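Local coordinates for protein pyocin S8 (Pseudomonas aeruginosa, PDB 6W0V) that is a bacteriocin whose nuclease domain, the part present here, probably cleaves DNA through an H-N-H motif, at residues Val5-Gln11 with Tyr109-Asn113; Gly15-Ala19 with Phe52-Val56. The protein carries 1 engineered substitution. One frame throughout, in Å; residues are numbered along the deposited sequence.

In the fold
From the N terminus the chain runs through the short strand 4-5 into residues 5-11, which lie along residues 109-113. Interaction 1 thereby closes a loop of nearly a hundred residues and ties the start of the chain to the connection between strands 95-98 and 114-117. A few residues on, 15-19 meet 52-56 of helix 45-57, and interaction 2 closes an inner loop that lies wholly within the first; the centres of the two contacts are about 15 Å apart. Strand 114-117 links the two regions: it follows directly on 109-113, and its Val116 touches Trp17, Leu18, Phe52 and Trp53. Strands 95-98 and 114-117 with helix 119-122 are consistent with the beta-beta-alpha element of H-N-H nucleases.

Interaction 1 of 2, residues Val5-Gln11 with Tyr109-Asn113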
loop_
_atom_site.group_PDB
_atom_site.type_symbol
_atom_site.label_atom_id
_atom_site.label_comp_id
_atom_site.label_asym_id
_atom_site.label_seq_id
_atom_site.Cartn_x
_atom_site.Cartn_y
_atom_site.Cartn_z
ATOM N N VAL A 5 10.610 21.834 0.017
ATOM C CA VAL A 5 9.274 22.396 -0.263
ATOM C C VAL A 5 8.824 21.740 -1.547
ATOM O O VAL A 5 9.560 21.733 -2.517
ATOM C CB VAL A 5 9.334 23.923 -0.385
ATOM C CG1 VAL A 5 7.999 24.506 -0.806
ATOM C CG2 VAL A 5 9.827 24.549 0.907
ATOM N N ALA A 6 7.661 21.124 -1.519
ATOM C CA ALA A 6 7.150 20.474 -2.724
ATOM C C ALA A 6 6.802 21.559 -3.721
ATOM O O ALA A 6 6.330 22.634 -3.345
ATOM C CB ALA A 6 5.966 19.617 -2.415
ATOM N N THR A 7 7.076 21.255 -4.965
ATOM C CA THR A 7 6.779 22.153 -6.083
ATOM C C THR A 7 6.099 21.306 -7.138
ATOM O O THR A 7 6.287 20.076 -7.123
ATOM C CB THR A 7 8.077 22.795 -6.563
ATOM O OG1 THR A 7 8.921 21.735 -7.008
ATOM C CG2 THR A 7 8.765 23.594 -5.477
ATOM N N GLY A 8 5.340 21.954 -8.005
ATOM C CA GLY A 8 4.799 21.310 -9.203
ATOM C C GLY A 8 3.326 21.033 -9.048
ATOM O O GLY A 8 2.780 21.185 -7.938
ATOM N N ASN A 9 2.704 20.661 -10.150
ATOM C CA ASN A 9 1.234 20.691 -10.274
ATOM C C ASN A 9 0.699 19.282 -10.435
ATOM O O ASN A 9 -0.509 19.143 -10.329
ATOM C CB ASN A 9 0.810 21.567 -11.445
ATOM C CG ASN A 9 1.110 23.022 -11.175
ATOM O OD1 ASN A 9 1.200 23.431 -10.020
ATOM N ND2 ASN A 9 1.255 23.799 -12.232
ATOM N N GLY A 10 1.570 18.305 -10.682
ATOM C CA GLY A 10 1.135 16.980 -11.140
ATOM C C GLY A 10 0.264 17.126 -12.372
ATOM O O GLY A 10 0.380 18.141 -13.081
ATOM N N GLN A 11 -0.605 16.156 -12.613
ATOM C CA GLN A 11 -1.416 16.099 -13.850
ATOM C C GLN A 11 -2.866 15.871 -13.477
ATOM O O GLN A 11 -3.153 15.251 -12.453
ATOM C CB GLN A 11 -0.923 14.982 -14.765
ATOM C CG GLN A 11 0.530 15.142 -15.179
ATOM C CD GLN A 11 0.714 16.392 -15.996
ATOM O OE1 GLN A 11 -0.154 16.768 -16.780
ATOM N NE2 GLN A 11 1.843 17.049 -15.798
ATOM N N TYR A 109 11.316 16.731 -4.073
ATOM C CA TYR A 109 9.934 17.133 -3.737
ATOM C C TYR A 109 9.283 17.846 -4.909
ATOM O O TYR A 109 8.246 18.501 -4.701
ATOM C CB TYR A 109 9.912 18.015 -2.500
ATOM C CG TYR A 109 10.571 17.399 -1.305
ATOM C CD1 TYR A 109 9.996 16.321 -0.654
ATOM C CD2 TYR A 109 11.775 17.881 -0.829
ATOM C CE1 TYR A 109 10.588 15.769 0.463
ATOM C CE2 TYR A 109 12.380 17.343 0.291
ATOM C CZ TYR A 109 11.781 16.280 0.938
ATOM O OH TYR A 109 12.370 15.735 2.034
ATOM N N ASP A 110 9.851 17.723 -6.105
ATOM C CA ASP A 110 9.138 18.249 -7.282
ATOM C C ASP A 110 8.143 17.181 -7.700
ATOM O O ASP A 110 8.538 16.107 -8.186
ATOM C CB ASP A 110 10.004 18.709 -8.441
ATOM C CG ASP A 110 9.104 19.425 -9.430
ATOM O OD1 ASP A 110 8.412 18.720 -10.147
ATOM O OD2 ASP A 110 9.022 20.690 -9.402
ATOM N N ILE A 111 6.885 17.528 -7.507
ATOM C CA ILE A 111 5.738 16.631 -7.761
ATOM C C ILE A 111 5.750 16.220 -9.230
ATOM O O ILE A 111 5.384 15.094 -9.528
ATOM C CB ILE A 111 4.450 17.340 -7.341
ATOM C CG1 ILE A 111 4.474 17.608 -5.834
ATOM C CG2 ILE A 111 3.233 16.538 -7.756
ATOM C CD1 ILE A 111 3.563 18.706 -5.408
ATOM N N ASP A 112 6.195 17.089 -10.126
ATOM C CA ASP A 112 6.201 16.774 -11.573
ATOM C C ASP A 112 7.359 15.830 -11.883
ATOM O O ASP A 112 7.392 15.289 -12.996
ATOM C CB ASP A 112 6.234 18.056 -12.393
ATOM C CG ASP A 112 4.994 18.884 -12.135
ATOM O OD1 ASP A 112 3.911 18.292 -12.091
ATOM O OD2 ASP A 112 5.120 20.092 -11.959
ATOM N N ASN A 113 8.253 15.618 -10.922
ATOM C CA ASN A 113 9.355 14.639 -11.054
ATOM C C ASN A 113 8.919 13.288 -10.487
ATOM O O ASN A 113 9.756 12.375 -10.422
ATOM C CB ASN A 113 10.619 15.115 -10.350
ATOM C CG ASN A 113 11.811 14.271 -10.730
ATOM O OD1 ASN A 113 11.928 13.842 -11.876
ATOM N ND2 ASN A 113 12.677 14.006 -9.767
HETATM O O HOH W 1 2.299 19.610 -14.120
HETATM O O HOH W 2 3.376 15.947 -13.378
#
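Thr7 and Asp110 are brought together by their first torsions: OG1 of Thr7 sits between its own N and carbonyl carbon (chi1 62°), while CG of Asp110 swings anti to the backbone N (chi1 -170°). The side chains cross at about a right angle, and Thr7 OG1 donates to Asp110 OD2 at 2.6 Å from above the carboxylate plane. Beside them the backbones make a single beta bridge, with Thr7 N bonded to Tyr109 O at 3.0 Å and Ile111 N to Thr7 O at 2.6 Å. Further along, Asp112 OD2 accepts Asn9 N on the syn side at 3.1 Å, tilted out of the carboxylate plane, and Asp112 OD1 receives a weak bond from Gly10 N. Gly8, lacking a side chain, lets Asp112 OD2 come to 3.0 Å from Gly8 CA. Two waters donate to Asp112 OD1; one links it to Gly10 O, the other to Gln11 NE2. On the inner side, Ile111 CD1 meets Ala6 CB at 3.9 Å. The N-terminal segment is thus joined to the turn leading into strand 114-117. Beyond the bridge, side-chain bonds to Asn9 and Gly10 continue the backbone pairing, and these amides and waters would favour an ionised Asp112.

Interaction 2 of 2, residues Gly15-Ala19 with Phe52-Val56; sequences GNWLA and FWVAV
Trp17 reaches helix 45-57 with the far end of its indole. CB already points toward the helix, and with CG anti to the backbone N (chi1 166°) the ring continues in that direction, which lets it span the wide gap between the two backbones. At NE1 the indole is tied by a hydrogen bond to Pro28 O, a polar fix on the ring's rotation from outside this pair of segments. Round the six-membered ring the helix begins: Trp17 CZ2 lies 4.0 Å from Phe52 CZ, and at the tip Trp17 CH2 comes to 3.7 Å from Phe52 CZ; Phe52 CZ and CE1 meet the indole at its edge, near its plane. The next corner, Trp17 CZ3, is shared, with Val56 CG2 at 3.7 Å and Trp53 CZ3 at 3.8 Å. The six-membered rings of Trp17 and Trp53 are inclined at 45°, neither stacked nor edge-to-face. Leu18 follows its neighbour inward: its CD2 lies over the centre of one indole face of Trp17, 3.3 Å above the plane, and Leu18 CD1 sits at the edge of Trp53, 4.2 Å from Trp53 CH2. On the helix itself, Phe52 CD1 lies 3.5 Å above the centre of a Trp53 face. Val116 of strand 114-117 touches both tryptophans, Leu18 and Phe52. The contact between the two segments is therefore carried by buried carbon surfaces and dispersion, while the one polar atom of the Trp17 indole is satisfied by a backbone carbonyl.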
loop_
_atom_site.group_PDB
_atom_site.type_symbol
_atom_site.label_atom_id
_atom_site.label_comp_id
_atom_site.label_asym_id
_atom_site.label_seq_id
_atom_site.Cartn_x
_atom_site.Cartn_y
_atom_site.Cartn_z
ATOM N N GLY A 15 -10.659 8.752 -13.117
ATOM C CA GLY A 15 -10.809 7.290 -13.059
ATOM C C GLY A 15 -9.728 6.644 -12.211
ATOM O O GLY A 15 -9.261 7.279 -11.235
ATOM N N ASN A 16 -9.344 5.420 -12.572
ATOM C CA ASN A 16 -8.518 4.539 -11.714
ATOM C C ASN A 16 -7.069 4.986 -11.838
ATOM O O ASN A 16 -6.345 4.532 -12.744
ATOM C CB ASN A 16 -8.680 3.062 -12.043
ATOM C CG ASN A 16 -8.122 2.184 -10.944
ATOM O OD1 ASN A 16 -7.193 2.571 -10.239
ATOM N ND2 ASN A 16 -8.691 1.003 -10.788
ATOM N N TRP A 17 -6.693 5.881 -10.944
ATOM C CA TRP A 17 -5.410 6.603 -11.027
ATOM C C TRP A 17 -4.262 5.602 -11.164
ATOM O O TRP A 17 -3.441 5.758 -12.075
ATOM C CB TRP A 17 -5.277 7.483 -9.796
ATOM C CG TRP A 17 -3.900 8.009 -9.604
ATOM C CD1 TRP A 17 -3.069 8.547 -10.544
ATOM C CD2 TRP A 17 -3.207 8.066 -8.356
ATOM N NE1 TRP A 17 -1.893 8.921 -9.960
ATOM C CE2 TRP A 17 -1.949 8.643 -8.621
ATOM C CE3 TRP A 17 -3.528 7.675 -7.052
ATOM C CZ2 TRP A 17 -1.015 8.851 -7.615
ATOM C CZ3 TRP A 17 -2.594 7.875 -6.062
ATOM C CH2 TRP A 17 -1.361 8.463 -6.344
ATOM N N LEU A 18 -4.205 4.596 -10.293
ATOM C CA LEU A 18 -3.018 3.710 -10.206
ATOM C C LEU A 18 -3.133 2.541 -11.182
ATOM O O LEU A 18 -2.168 1.763 -11.245
ATOM C CB LEU A 18 -2.861 3.216 -8.771
ATOM C CG LEU A 18 -2.498 4.292 -7.759
ATOM C CD1 LEU A 18 -2.088 3.660 -6.448
ATOM C CD2 LEU A 18 -1.389 5.189 -8.290
ATOM N N ALA A 19 -4.215 2.439 -11.954
ATOM C CA ALA A 19 -4.330 1.419 -13.023
ATOM C C ALA A 19 -3.053 1.454 -13.874
ATOM O O ALA A 19 -2.528 0.373 -14.190
ATOM C CB ALA A 19 -5.566 1.643 -13.854
ATOM N N PHE A 52 1.546 12.632 1.126
ATOM C CA PHE A 52 1.103 12.223 -0.219
ATOM C C PHE A 52 -0.035 11.220 -0.062
ATOM O O PHE A 52 -1.151 11.427 -0.553
ATOM C CB PHE A 52 2.309 11.653 -0.949
ATOM C CG PHE A 52 2.017 11.136 -2.318
ATOM C CD1 PHE A 52 1.414 9.905 -2.495
ATOM C CD2 PHE A 52 2.358 11.888 -3.425
ATOM C CE1 PHE A 52 1.174 9.431 -3.768
ATOM C CE2 PHE A 52 2.123 11.413 -4.697
ATOM C CZ PHE A 52 1.525 10.188 -4.864
ATOM N N TRP A 53 0.249 10.151 0.651
ATOM C CA TRP A 53 -0.752 9.071 0.758
ATOM C C TRP A 53 -1.914 9.526 1.620
ATOM O O TRP A 53 -3.027 9.113 1.326
ATOM C CB TRP A 53 -0.113 7.801 1.276
ATOM C CG TRP A 53 0.756 7.210 0.225
ATOM C CD1 TRP A 53 2.098 7.026 0.288
ATOM C CD2 TRP A 53 0.353 6.806 -1.090
ATOM N NE1 TRP A 53 2.552 6.487 -0.877
ATOM C CE2 TRP A 53 1.506 6.337 -1.743
ATOM C CE3 TRP A 53 -0.867 6.743 -1.764
ATOM C CZ2 TRP A 53 1.471 5.814 -3.031
ATOM C CZ3 TRP A 53 -0.899 6.238 -3.040
ATOM C CH2 TRP A 53 0.256 5.785 -3.667
ATOM N N VAL A 54 -1.665 10.348 2.627
ATOM C CA VAL A 54 -2.768 10.931 3.429
ATOM C C VAL A 54 -3.663 11.727 2.492
ATOM O O VAL A 54 -4.873 11.622 2.587
ATOM C CB VAL A 54 -2.241 11.787 4.583
ATOM C CG1 VAL A 54 -3.317 12.678 5.172
ATOM C CG2 VAL A 54 -1.616 10.910 5.647
ATOM N N ALA A 55 -3.076 12.514 1.605
ATOM C CA ALA A 55 -3.848 13.348 0.671
ATOM C C ALA A 55 -4.656 12.430 -0.239
ATOM O O ALA A 55 -5.808 12.737 -0.506
ATOM C CB ALA A 55 -2.919 14.240 -0.097
ATOM N N VAL A 56 -4.046 11.340 -0.699
ATOM C CA VAL A 56 -4.738 10.375 -1.588
ATOM C C VAL A 56 -5.926 9.825 -0.807
ATOM O O VAL A 56 -7.043 9.841 -1.341
ATOM C CB VAL A 56 -3.801 9.256 -2.061
ATOM C CG1 VAL A 56 -4.573 8.165 -2.777
ATOM C CG2 VAL A 56 -2.697 9.792 -2.949
#